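Local coordinates for Co-type Nitrile Hydratase beta subunit (Pseudomonas putida, PDB 3QYH), which probably acts as the beta subunit of a cobalt-type nitrile hydratase, which with its partner subunit converts nitriles to amides by adding water, at residues Asn2-Thr7 with His62-Thr67; Pro23-Arg26 with Glu30-Val33; Ala88-Val91 with Ala96-Gly99; Pro151-Gly156 with Glu194-Asp199. All coordinates share one frame; numbering follows the deposited sequence.

Overall arrangement
Three of the contacts lie within the N-terminal region, and contact 4 lies in the C-terminal, SH3-related one. Contact 1 is nearest the centre of the chain, about 13 Å from it, and contact 3 is farthest at about 29 Å; the touching residues of contact 3 are nonetheless mostly buried, partly beneath the other protein chain. Contacts 1 and 4 rest on apolar and aromatic packing, and they meet each other through Asn2 and Asp6 with Arg152 and Arg155. Contacts 2 and 3 are short-range closures in which a helix glutamate takes a backbone N-H from a nearby loop. Helix 68-82 is touched by side chains from both contact 2 and contact 3.

Contact 1 of 4, residues Asn2-Thr7 with His62-Thr67; sequences NGIHDT and HYLEGT
The hydroxyl of Tyr63 is hydrogen-bonded to a basic side chain of the partner protein, and Tyr63 OH also lies 3.6 Å from His5 CB. The phenol ring reaches this spot because its CG stands anti to the backbone N (chi1 -178°), which carries the ring from helix 60-65 toward the N-terminal loop. His5 lies across the far half of the ring: Tyr63 CZ is 3.7 Å from His5 CA, and the backbone N of His5 is over one face. The imidazole itself leads away from the tyrosine, and Asp6 CB sits above the centre of one of its faces. Ile4 takes the near half of the phenol. Ile4 CG2 comes in obliquely, 3.6 Å from Tyr63 CD1, while Ile4 CG1 is 4.0 Å from Leu64 CD2, the isoleucine and leucine side chains crossing at about a right angle. The isoleucine thus touches two successive helix residues. A type I turn from Gly3 to Asp6 presents Ile4 and His5, closed by the bond from Asp6 N to Gly3 O at 3.1 Å. At the end of the turn, Asp6 OD2 accepts from Arg152 N, which ties the loop to the C-terminal region. Tyr13 touches both Ile4 and Leu64, and Ile55 of helix 48-56 packs on Tyr63. The side chain of Tyr63 is about 8 Å from the bound cobalt ion. With Tyr63 bonded to the partner protein and His5 and Asp6 packed on it, this loop-on-helix contact lies at the subunit interface beside the metal centre of a nitrile hydratase.

Contact 2 of 4, residues Pro23-Arg26 with Glu30-Val33; sequences PVFR and EKTV
Phe25 and Lys31 cross obliquely, the lysine chain passing over one face of the phenyl ring. Lys31 CG makes a CH-pi contact there, 4.0 Å from the ring centroid and 28° off the normal, and its closest ring atom is Phe25 CG at 3.6 Å. The rest of the lysine chain is extended, and Lys31 CE comes within 4.0 Å of Phe25 CB before NZ pairs with Asp28 in a salt bridge. Val24 CG1 is set against the opposite face of the ring, near the rim. Glu30 and Phe25 slide past each other in opposite directions, with the carboxylate turned 66° from the ring plane; Glu30 CB lies 4.0 Å from Phe25 CD2. The segment 23-26 leads into helix 28-43, and Glu30, in the first turn of that helix, folds back to bind the chain ahead of it. Glu30 OE1 accepts from Arg26 N at 2.8 Å, met nearly along the C-O axis although the N-H angle is a bent 135°. It also takes the N-H of Tyr27, the residue just before the helix, a bond that fits the side-chain half of a capping box. One carboxylate oxygen thus serves two successive backbone amides. Glu30 OE2 accepts from a water 2.6 Å away, and that water in turn accepts from Arg26 NH1 at 3.1 Å, in the plane of the guanidinium. Water thus links the opposite charges indirectly, while Arg26 NH2 makes its salt bridge with Glu19. Tyr69 of helix 68-82 packs against both Phe25 and Glu30.

Contact 3 of 4, residues Ala88-Val91 with Ala96-Gly99; sequences ATEV and AASG
The carboxylate of Glu90 meets the peptide N-H of Ala97 through OE2, on the anti side and 18° out of its plane. The bond from Ala97 N to Glu90 OE2 is 2.9 Å long and fairly straight, with an N-H angle of 159°. Beyond the two segments, a basic side chain of the partner protein forms a salt bridge with the same oxygen, so OE2 has two polar partners that would probably favour the charged form of the acid. The other oxygen, OE1, accepts from Thr87 N, just before helix 88-93; a glutamate in the third helical position binding that amide is the side-chain half of a capping box. Bonds to both oxygens would hold the carboxylate against turning. Around the hydrogen bond the contact is close but small: Ala97 CB lies 3.6 Å from Glu90 OE2, Ala96 CA is at 3.6 Å from the same oxygen, and Glu90 CG approaches Ala97 N to 3.7 Å. The glutamate chain is extended beyond CG (chi2 175°), which takes the carboxylate clear of its helix to the returning loop. A leucine in place of Glu90 would probably leave the amides of Ala97 and Thr87 without their acceptor and the partner protein's basic group without its mate. Ala96 N donates to an acidic side chain of the partner protein. Segment 96-99 follows helix 88-93 in the loop leading to helix 111-117, and the helix leans on helix 68-82 through Val91, which touches Glu77 and Val81.

Contact 4 of 4, residues Pro151-Gly156 with Glu194-Asp199; sequences PRYTRG and ELWGQD
Aromatic packing joins Tyr153 to Trp196. Their rings are nearly parallel, with planes 27° apart, but slid so far that they barely overlap: the phenol and the six-membered indole ring have centroids 5.6 Å apart. The closest touch is made by Trp196 CH2, 3.6 Å from Tyr153 CB. CG of the tyrosine lies between its own backbone N and carbonyl carbon (chi1 76°), which turns the ring toward helix 192-196.

Aliphatic contact comes from Leu195, whose CD1 methyl sits at the edge of the phenol, near its plane, 3.9 Å from Tyr153 CE2. Thr154 CG2 lies over one face of the same ring.

The polar links are indirect or local. One water donates to both Tyr153 O and Leu195 O, 2.8 Å from each, bridging the two backbones. Pro151 O accepts twice from Thr154, through OG1 at 2.8 Å and through the backbone N, which secures the short 3-10 turn. Farther out, Tyr153 OH bonds an acidic side chain of the partner protein, and Trp196 NE1 is hydrogen-bonded to a backbone atom of that protein. A serine at Tyr153 would probably leave Trp196 and Leu195 without their aromatic neighbour and the partner's acid without this hydroxyl.

The 3-10 turn precedes strand 158-168 and helix 192-196 follows strand 183-191; with strand 206-212, whose Ile207 touches both Tyr153 and Leu195, these are successive neighbours in the antiparallel sheet of the SH3-related C-terminal region, where turn and helix pack together.

Contact 1 of 4, residues Asn2-Thr7 with His62-Thr67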
loop_
_atom_site.group_PDB
_atom_site.type_symbol
_atom_site.label_atom_id
_atom_site.label_comp_id
_atom_site.label_asym_id
_atom_site.label_seq_id
_atom_site.Cartn_x
_atom_site.Cartn_y
_atom_site.Cartn_z
ATOM N N ASN B 2 3.580 -11.027 -15.471
ATOM C CA ASN B 2 2.160 -10.895 -15.821
ATOM C C ASN B 2 1.306 -11.876 -15.046
ATOM O O ASN B 2 0.709 -12.787 -15.624
ATOM C CB ASN B 2 1.947 -11.091 -17.318
ATOM C CG ASN B 2 2.621 -10.023 -18.153
ATOM O OD1 ASN B 2 3.099 -9.005 -17.630
ATOM N ND2 ASN B 2 2.659 -10.240 -19.464
ATOM N N GLY B 3 1.262 -11.695 -13.732
ATOM C CA GLY B 3 0.641 -12.672 -12.859
ATOM C C GLY B 3 -0.708 -12.207 -12.377
ATOM O O GLY B 3 -1.140 -11.107 -12.695
ATOM N N ILE B 4 -1.366 -13.056 -11.595
ATOM C CA ILE B 4 -2.706 -12.806 -11.095
ATOM C C ILE B 4 -2.776 -11.586 -10.129
ATOM O O ILE B 4 -3.846 -11.027 -9.943
ATOM C CB ILE B 4 -3.232 -14.065 -10.379
ATOM C CG1 ILE B 4 -4.722 -13.949 -10.063
ATOM C CG2 ILE B 4 -2.451 -14.322 -9.117
ATOM C CD1 ILE B 4 -5.580 -14.148 -11.239
ATOM N N HIS B 5 -1.645 -11.194 -9.541
ATOM C CA HIS B 5 -1.568 -10.016 -8.647
ATOM C C HIS B 5 -1.795 -8.710 -9.404
ATOM O O HIS B 5 -2.127 -7.690 -8.803
ATOM C CB HIS B 5 -0.185 -9.912 -7.983
ATOM C CG HIS B 5 0.872 -9.367 -8.891
ATOM N ND1 HIS B 5 1.547 -10.152 -9.803
ATOM C CD2 HIS B 5 1.364 -8.112 -9.037
ATOM C CE1 HIS B 5 2.402 -9.401 -10.477
ATOM N NE2 HIS B 5 2.310 -8.159 -10.033
ATOM N N ASP B 6 -1.552 -8.716 -10.709
ATOM C CA ASP B 6 -1.705 -7.499 -11.507
ATOM C C ASP B 6 -3.193 -7.365 -11.881
ATOM O O ASP B 6 -3.606 -7.740 -12.980
ATOM C CB ASP B 6 -0.787 -7.569 -12.736
ATOM C CG ASP B 6 -0.734 -6.263 -13.534
ATOM O OD1 ASP B 6 -1.618 -5.401 -13.339
ATOM O OD2 ASP B 6 0.184 -6.125 -14.395
ATOM N N THR B 7 -3.993 -6.837 -10.947
ATOM C CA THR B 7 -5.443 -6.939 -11.027
ATOM C C THR B 7 -6.134 -5.857 -11.857
ATOM O O THR B 7 -7.291 -6.023 -12.245
ATOM C CB THR B 7 -6.094 -6.867 -9.630
ATOM O OG1 THR B 7 -5.832 -5.581 -9.046
ATOM C CG2 THR B 7 -5.590 -7.987 -8.721
ATOM N N HIS B 62 -3.669 -20.247 -5.155
ATOM C CA HIS B 62 -3.253 -20.009 -3.776
ATOM C C HIS B 62 -3.396 -18.518 -3.431
ATOM O O HIS B 62 -3.926 -18.157 -2.381
ATOM C CB HIS B 62 -1.800 -20.441 -3.572
ATOM C CG HIS B 62 -1.580 -21.922 -3.659
ATOM N ND1 HIS B 62 -0.859 -22.667 -4.532
ATOM C CD2 HIS B 62 -2.102 -22.810 -2.744
ATOM C CE1 HIS B 62 -0.976 -23.979 -4.141
ATOM N NE2 HIS B 62 -1.733 -24.039 -3.061
ATOM N N TYR B 63 -2.902 -17.667 -4.326
ATOM C CA TYR B 63 -2.992 -16.215 -4.168
ATOM C C TYR B 63 -4.436 -15.773 -4.011
ATOM O O TYR B 63 -4.754 -14.961 -3.131
ATOM C CB TYR B 63 -2.349 -15.505 -5.379
ATOM C CG TYR B 63 -2.352 -13.976 -5.300
ATOM C CD1 TYR B 63 -3.392 -13.217 -5.867
ATOM C CD2 TYR B 63 -1.311 -13.294 -4.680
ATOM C CE1 TYR B 63 -3.385 -11.821 -5.804
ATOM C CE2 TYR B 63 -1.297 -11.888 -4.609
ATOM C CZ TYR B 63 -2.330 -11.161 -5.161
ATOM O OH TYR B 63 -2.287 -9.778 -5.087
ATOM N N LEU B 64 -5.324 -16.312 -4.839
ATOM C CA LEU B 64 -6.734 -15.930 -4.771
ATOM C C LEU B 64 -7.399 -16.417 -3.487
ATOM O O LEU B 64 -8.098 -15.660 -2.834
ATOM C CB LEU B 64 -7.508 -16.430 -6.003
ATOM C CG LEU B 64 -7.164 -15.696 -7.301
ATOM C CD1 LEU B 64 -7.769 -16.399 -8.511
ATOM C CD2 LEU B 64 -7.594 -14.247 -7.258
ATOM N N GLU B 65 -7.193 -17.684 -3.135
ATOM C CA GLU B 65 -7.907 -18.281 -2.007
ATOM C C GLU B 65 -7.336 -17.792 -0.680
ATOM O O GLU B 65 -8.041 -17.732 0.297
ATOM C CB GLU B 65 -7.783 -19.821 -2.036
ATOM C CG GLU B 65 -8.301 -20.499 -3.307
ATOM C CD GLU B 65 -9.717 -21.023 -3.169
ATOM O OE1 GLU B 65 -9.880 -22.265 -3.224
ATOM O OE2 GLU B 65 -10.663 -20.208 -3.010
ATOM N N GLY B 66 -6.049 -17.486 -0.641
ATOM C CA GLY B 66 -5.415 -17.122 0.621
ATOM C C GLY B 66 -5.917 -15.779 1.161
ATOM O O GLY B 66 -6.045 -14.817 0.408
ATOM N N THR B 67 -6.201 -15.699 2.459
ATOM C CA THR B 67 -6.436 -14.396 3.067
ATOM C C THR B 67 -5.113 -13.623 3.073
ATOM O O THR B 67 -4.049 -14.197 2.843
ATOM C CB THR B 67 -7.003 -14.505 4.493
ATOM O OG1 THR B 67 -6.053 -15.170 5.332
ATOM C CG2 THR B 67 -8.307 -15.290 4.496
#

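Contact 2 of 4, residues Pro23-Arg26 with Glu30-Val33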
loop_
_atom_site.group_PDB
_atom_site.type_symbol
_atom_site.label_atom_id
_atom_site.label_comp_id
_atom_site.label_asym_id
_atom_site.label_seq_id
_atom_site.Cartn_x
_atom_site.Cartn_y
_atom_site.Cartn_z
ATOM N N PRO B 23 -11.933 -5.255 12.936
ATOM C CA PRO B 23 -10.761 -5.020 13.801
ATOM C C PRO B 23 -9.468 -4.997 12.983
ATOM O O PRO B 23 -9.464 -5.472 11.849
ATOM C CB PRO B 23 -10.737 -6.239 14.721
ATOM C CG PRO B 23 -11.567 -7.303 14.020
ATOM C CD PRO B 23 -12.349 -6.663 12.906
ATOM N N VAL B 24 -8.393 -4.460 13.550
ATOM C CA VAL B 24 -7.093 -4.429 12.865
ATOM C C VAL B 24 -6.668 -5.840 12.551
ATOM O O VAL B 24 -6.286 -6.147 11.419
ATOM C CB VAL B 24 -6.005 -3.743 13.742
ATOM C CG1 VAL B 24 -4.615 -3.886 13.122
ATOM C CG2 VAL B 24 -6.362 -2.273 13.964
ATOM N N PHE B 25 -6.751 -6.702 13.557
ATOM C CA PHE B 25 -6.449 -8.126 13.366
ATOM C C PHE B 25 -7.685 -8.980 13.622
ATOM O O PHE B 25 -8.243 -8.962 14.716
ATOM C CB PHE B 25 -5.315 -8.541 14.301
ATOM C CG PHE B 25 -4.026 -7.836 14.024
ATOM C CD1 PHE B 25 -3.520 -6.910 14.922
ATOM C CD2 PHE B 25 -3.316 -8.098 12.852
ATOM C CE1 PHE B 25 -2.299 -6.256 14.667
ATOM C CE2 PHE B 25 -2.114 -7.434 12.583
ATOM C CZ PHE B 25 -1.601 -6.526 13.497
ATOM N N ARG B 26 -8.105 -9.740 12.616
ATOM C CA ARG B 26 -9.310 -10.535 12.744
ATOM C C ARG B 26 -9.067 -11.905 13.368
ATOM O O ARG B 26 -10.006 -12.525 13.841
ATOM C CB ARG B 26 -10.024 -10.620 11.376
ATOM C CG ARG B 26 -10.351 -9.209 10.789
ATOM C CD ARG B 26 -10.839 -9.235 9.323
ATOM N NE ARG B 26 -12.006 -10.082 9.167
ATOM C CZ ARG B 26 -12.102 -11.247 8.522
ATOM N NH1 ARG B 26 -11.097 -11.800 7.844
ATOM N NH2 ARG B 26 -13.279 -11.849 8.551
ATOM N N GLU B 30 -2.823 -13.810 12.821
ATOM C CA GLU B 30 -2.452 -12.660 11.991
ATOM C C GLU B 30 -1.484 -11.703 12.689
ATOM O O GLU B 30 -0.650 -11.069 12.043
ATOM C CB GLU B 30 -3.696 -11.887 11.544
ATOM C CG GLU B 30 -4.604 -12.670 10.584
ATOM C CD GLU B 30 -5.843 -11.867 10.179
ATOM O OE1 GLU B 30 -6.277 -11.001 10.966
ATOM O OE2 GLU B 30 -6.371 -12.101 9.067
ATOM N N LYS B 31 -1.611 -11.578 14.007
ATOM C CA LYS B 31 -0.716 -10.697 14.755
ATOM C C LYS B 31 0.722 -11.182 14.648
ATOM O O LYS B 31 1.645 -10.392 14.452
ATOM C CB LYS B 31 -1.128 -10.636 16.234
ATOM C CG LYS B 31 -2.540 -10.081 16.441
ATOM C CD LYS B 31 -3.006 -10.270 17.882
ATOM C CE LYS B 31 -4.484 -9.856 18.032
ATOM N NZ LYS B 31 -4.990 -10.019 19.429
ATOM N N THR B 32 0.901 -12.481 14.812
ATOM C CA THR B 32 2.215 -13.105 14.668
ATOM C C THR B 32 2.784 -12.885 13.271
ATOM O O THR B 32 3.947 -12.458 13.109
ATOM C CB THR B 32 2.101 -14.624 14.928
ATOM O OG1 THR B 32 1.511 -14.825 16.219
ATOM C CG2 THR B 32 3.472 -15.303 14.861
ATOM N N VAL B 33 1.989 -13.190 12.247
ATOM C CA VAL B 33 2.478 -13.052 10.874
ATOM C C VAL B 33 2.831 -11.591 10.558
ATOM O O VAL B 33 3.891 -11.276 10.005
ATOM C CB VAL B 33 1.447 -13.595 9.843
ATOM C CG1 VAL B 33 1.931 -13.301 8.431
ATOM C CG2 VAL B 33 1.253 -15.126 10.032
HETATM O O HOH W 1 -8.216 -10.588 8.079
#

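Contact 3 of 4, residues Ala88-Val91 with Ala96-Gly99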
loop_
_atom_site.group_PDB
_atom_site.type_symbol
_atom_site.label_atom_id
_atom_site.label_comp_id
_atom_site.label_asym_id
_atom_site.label_seq_id
_atom_site.Cartn_x
_atom_site.Cartn_y
_atom_site.Cartn_z
ATOM N N ALA B 88 14.682 -26.213 3.797
ATOM C CA ALA B 88 13.353 -26.764 3.542
ATOM C C ALA B 88 12.877 -27.650 4.690
ATOM O O ALA B 88 11.702 -27.602 5.087
ATOM C CB ALA B 88 13.341 -27.546 2.238
ATOM N N THR B 89 13.794 -28.450 5.224
ATOM C CA THR B 89 13.473 -29.342 6.329
ATOM C C THR B 89 13.072 -28.573 7.597
ATOM O O THR B 89 12.044 -28.876 8.218
ATOM C CB THR B 89 14.635 -30.304 6.639
ATOM O OG1 THR B 89 14.747 -31.250 5.572
ATOM C CG2 THR B 89 14.358 -31.058 7.923
ATOM N N GLU B 90 13.867 -27.576 7.965
ATOM C CA GLU B 90 13.512 -26.730 9.116
ATOM C C GLU B 90 12.092 -26.216 8.991
ATOM O O GLU B 90 11.296 -26.336 9.935
ATOM C CB GLU B 90 14.466 -25.554 9.259
ATOM C CG GLU B 90 15.798 -25.956 9.827
ATOM C CD GLU B 90 16.766 -24.815 9.859
ATOM O OE1 GLU B 90 16.909 -24.116 8.828
ATOM O OE2 GLU B 90 17.396 -24.620 10.918
ATOM N N VAL B 91 11.779 -25.663 7.813
ATOM C CA VAL B 91 10.443 -25.131 7.542
ATOM C C VAL B 91 9.364 -26.217 7.629
ATOM O O VAL B 91 8.318 -26.013 8.239
ATOM C CB VAL B 91 10.378 -24.394 6.174
ATOM C CG1 VAL B 91 8.937 -24.007 5.841
ATOM C CG2 VAL B 91 11.264 -23.159 6.202
ATOM N N ALA B 96 14.513 -26.214 14.465
ATOM C CA ALA B 96 15.790 -25.705 13.999
ATOM C C ALA B 96 16.769 -26.863 13.832
ATOM O O ALA B 96 16.665 -27.886 14.516
ATOM C CB ALA B 96 16.346 -24.667 14.954
ATOM N N ALA B 97 17.715 -26.711 12.917
ATOM C CA ALA B 97 18.695 -27.765 12.700
ATOM C C ALA B 97 19.820 -27.728 13.737
ATOM O O ALA B 97 20.506 -28.726 13.935
ATOM C CB ALA B 97 19.258 -27.690 11.286
ATOM N N SER B 98 20.000 -26.603 14.421
ATOM C CA SER B 98 21.186 -26.473 15.255
ATOM C C SER B 98 21.249 -25.296 16.233
ATOM O O SER B 98 22.300 -24.659 16.359
ATOM C CB SER B 98 22.414 -26.417 14.349
ATOM O OG SER B 98 22.389 -25.247 13.554
ATOM N N GLY B 99 20.161 -25.013 16.939
ATOM C CA GLY B 99 20.196 -24.014 18.008
ATOM C C GLY B 99 20.222 -22.540 17.607
ATOM O O GLY B 99 20.112 -22.199 16.424
#

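Contact 4 of 4, residues Pro151-Gly156 with Glu194-Asp199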
loop_
_atom_site.group_PDB
_atom_site.type_symbol
_atom_site.label_atom_id
_atom_site.label_comp_id
_atom_site.label_asym_id
_atom_site.label_seq_id
_atom_site.Cartn_x
_atom_site.Cartn_y
_atom_site.Cartn_z
ATOM N N PRO B 151 1.944 -1.597 -14.312
ATOM C CA PRO B 151 0.821 -2.531 -14.437
ATOM C C PRO B 151 0.524 -2.826 -15.903
ATOM O O PRO B 151 0.736 -1.969 -16.770
ATOM C CB PRO B 151 -0.350 -1.781 -13.813
ATOM C CG PRO B 151 0.304 -0.749 -12.862
ATOM C CD PRO B 151 1.573 -0.348 -13.617
ATOM N N ARG B 152 0.033 -4.031 -16.169
ATOM C CA ARG B 152 -0.295 -4.424 -17.531
ATOM C C ARG B 152 -1.241 -3.420 -18.173
ATOM O O ARG B 152 -1.088 -3.098 -19.349
ATOM C CB ARG B 152 -0.935 -5.808 -17.543
ATOM C CG ARG B 152 -0.271 -6.745 -18.519
ATOM C CD ARG B 152 -0.710 -8.217 -18.373
ATOM N NE ARG B 152 -0.703 -8.855 -19.692
ATOM C CZ ARG B 152 -1.160 -10.082 -19.953
ATOM N NH1 ARG B 152 -1.109 -10.567 -21.197
ATOM N NH2 ARG B 152 -1.670 -10.824 -18.979
ATOM N N TYR B 153 -2.206 -2.909 -17.402
ATOM C CA TYR B 153 -3.220 -2.014 -17.969
ATOM C C TYR B 153 -2.669 -0.677 -18.498
ATOM O O TYR B 153 -3.369 0.038 -19.214
ATOM C CB TYR B 153 -4.399 -1.786 -16.994
ATOM C CG TYR B 153 -4.113 -0.845 -15.826
ATOM C CD1 TYR B 153 -3.756 -1.351 -14.565
ATOM C CD2 TYR B 153 -4.211 0.541 -15.978
ATOM C CE1 TYR B 153 -3.483 -0.485 -13.484
ATOM C CE2 TYR B 153 -3.965 1.404 -14.911
ATOM C CZ TYR B 153 -3.595 0.890 -13.672
ATOM O OH TYR B 153 -3.351 1.764 -12.629
ATOM N N THR B 154 -1.427 -0.345 -18.146
ATOM C CA THR B 154 -0.819 0.907 -18.602
ATOM C C THR B 154 0.074 0.740 -19.841
ATOM O O THR B 154 0.436 1.726 -20.488
ATOM C CB THR B 154 0.061 1.574 -17.495
ATOM O OG1 THR B 154 1.218 0.779 -17.258
ATOM C CG2 THR B 154 -0.714 1.786 -16.185
ATOM N N ARG B 155 0.438 -0.496 -20.165
ATOM C CA ARG B 155 1.474 -0.708 -21.173
ATOM C C ARG B 155 1.033 -0.289 -22.591
ATOM O O ARG B 155 -0.054 -0.620 -23.039
ATOM C CB ARG B 155 2.000 -2.151 -21.118
ATOM C CG ARG B 155 2.648 -2.440 -19.775
ATOM C CD ARG B 155 3.199 -3.841 -19.660
ATOM N NE ARG B 155 3.308 -4.218 -18.250
ATOM C CZ ARG B 155 3.424 -5.477 -17.829
ATOM N NH1 ARG B 155 3.465 -6.473 -18.715
ATOM N NH2 ARG B 155 3.497 -5.752 -16.536
ATOM N N GLY B 156 1.881 0.468 -23.266
ATOM C CA GLY B 156 1.535 0.997 -24.571
ATOM C C GLY B 156 0.641 2.221 -24.535
ATOM O O GLY B 156 0.308 2.774 -25.589
ATOM N N GLU B 194 -8.349 6.658 -22.765
ATOM C CA GLU B 194 -7.079 6.080 -23.193
ATOM C C GLU B 194 -6.885 4.680 -22.611
ATOM O O GLU B 194 -6.437 3.762 -23.304
ATOM C CB GLU B 194 -5.904 6.966 -22.782
ATOM C CG GLU B 194 -4.536 6.328 -23.044
ATOM C CD GLU B 194 -4.146 6.337 -24.539
ATOM O OE1 GLU B 194 -4.849 6.965 -25.357
ATOM O OE2 GLU B 194 -3.128 5.722 -24.898
ATOM N N LEU B 195 -7.196 4.499 -21.332
ATOM C CA LEU B 195 -6.978 3.178 -20.729
ATOM C C LEU B 195 -7.993 2.121 -21.175
ATOM O O LEU B 195 -7.621 1.007 -21.455
ATOM C CB LEU B 195 -6.957 3.247 -19.204
ATOM C CG LEU B 195 -5.906 4.141 -18.553
ATOM C CD1 LEU B 195 -6.051 3.969 -17.064
ATOM C CD2 LEU B 195 -4.504 3.774 -19.019
ATOM N N TRP B 196 -9.267 2.483 -21.241
ATOM C CA TRP B 196 -10.342 1.505 -21.336
ATOM C C TRP B 196 -11.185 1.582 -22.605
ATOM O O TRP B 196 -12.036 0.733 -22.815
ATOM C CB TRP B 196 -11.263 1.602 -20.108
ATOM C CG TRP B 196 -10.489 1.674 -18.814
ATOM C CD1 TRP B 196 -10.469 2.723 -17.918
ATOM C CD2 TRP B 196 -9.611 0.673 -18.281
ATOM N NE1 TRP B 196 -9.636 2.416 -16.861
ATOM C CE2 TRP B 196 -9.090 1.175 -17.066
ATOM C CE3 TRP B 196 -9.213 -0.601 -18.711
ATOM C CZ2 TRP B 196 -8.193 0.440 -16.274
ATOM C CZ3 TRP B 196 -8.320 -1.327 -17.919
ATOM C CH2 TRP B 196 -7.820 -0.804 -16.722
ATOM N N GLY B 197 -10.941 2.586 -23.442
ATOM C CA GLY B 197 -11.672 2.739 -24.691
ATOM C C GLY B 197 -12.941 3.574 -24.568
ATOM O O GLY B 197 -13.371 3.919 -23.471
ATOM N N GLN B 198 -13.558 3.876 -25.703
ATOM C CA GLN B 198 -14.715 4.773 -25.751
ATOM C C GLN B 198 -15.892 4.301 -24.901
ATOM O O GLN B 198 -16.515 5.086 -24.178
ATOM C CB GLN B 198 -15.177 4.953 -27.198
ATOM N N ASP B 199 -16.195 3.015 -24.981
ATOM C CA ASP B 199 -17.386 2.492 -24.331
ATOM C C ASP B 199 -17.232 2.382 -22.817
ATOM O O ASP B 199 -18.094 2.837 -22.059
ATOM C CB ASP B 199 -17.767 1.128 -24.921
HETATM O O HOH W 2 -5.667 -0.758 -20.556
#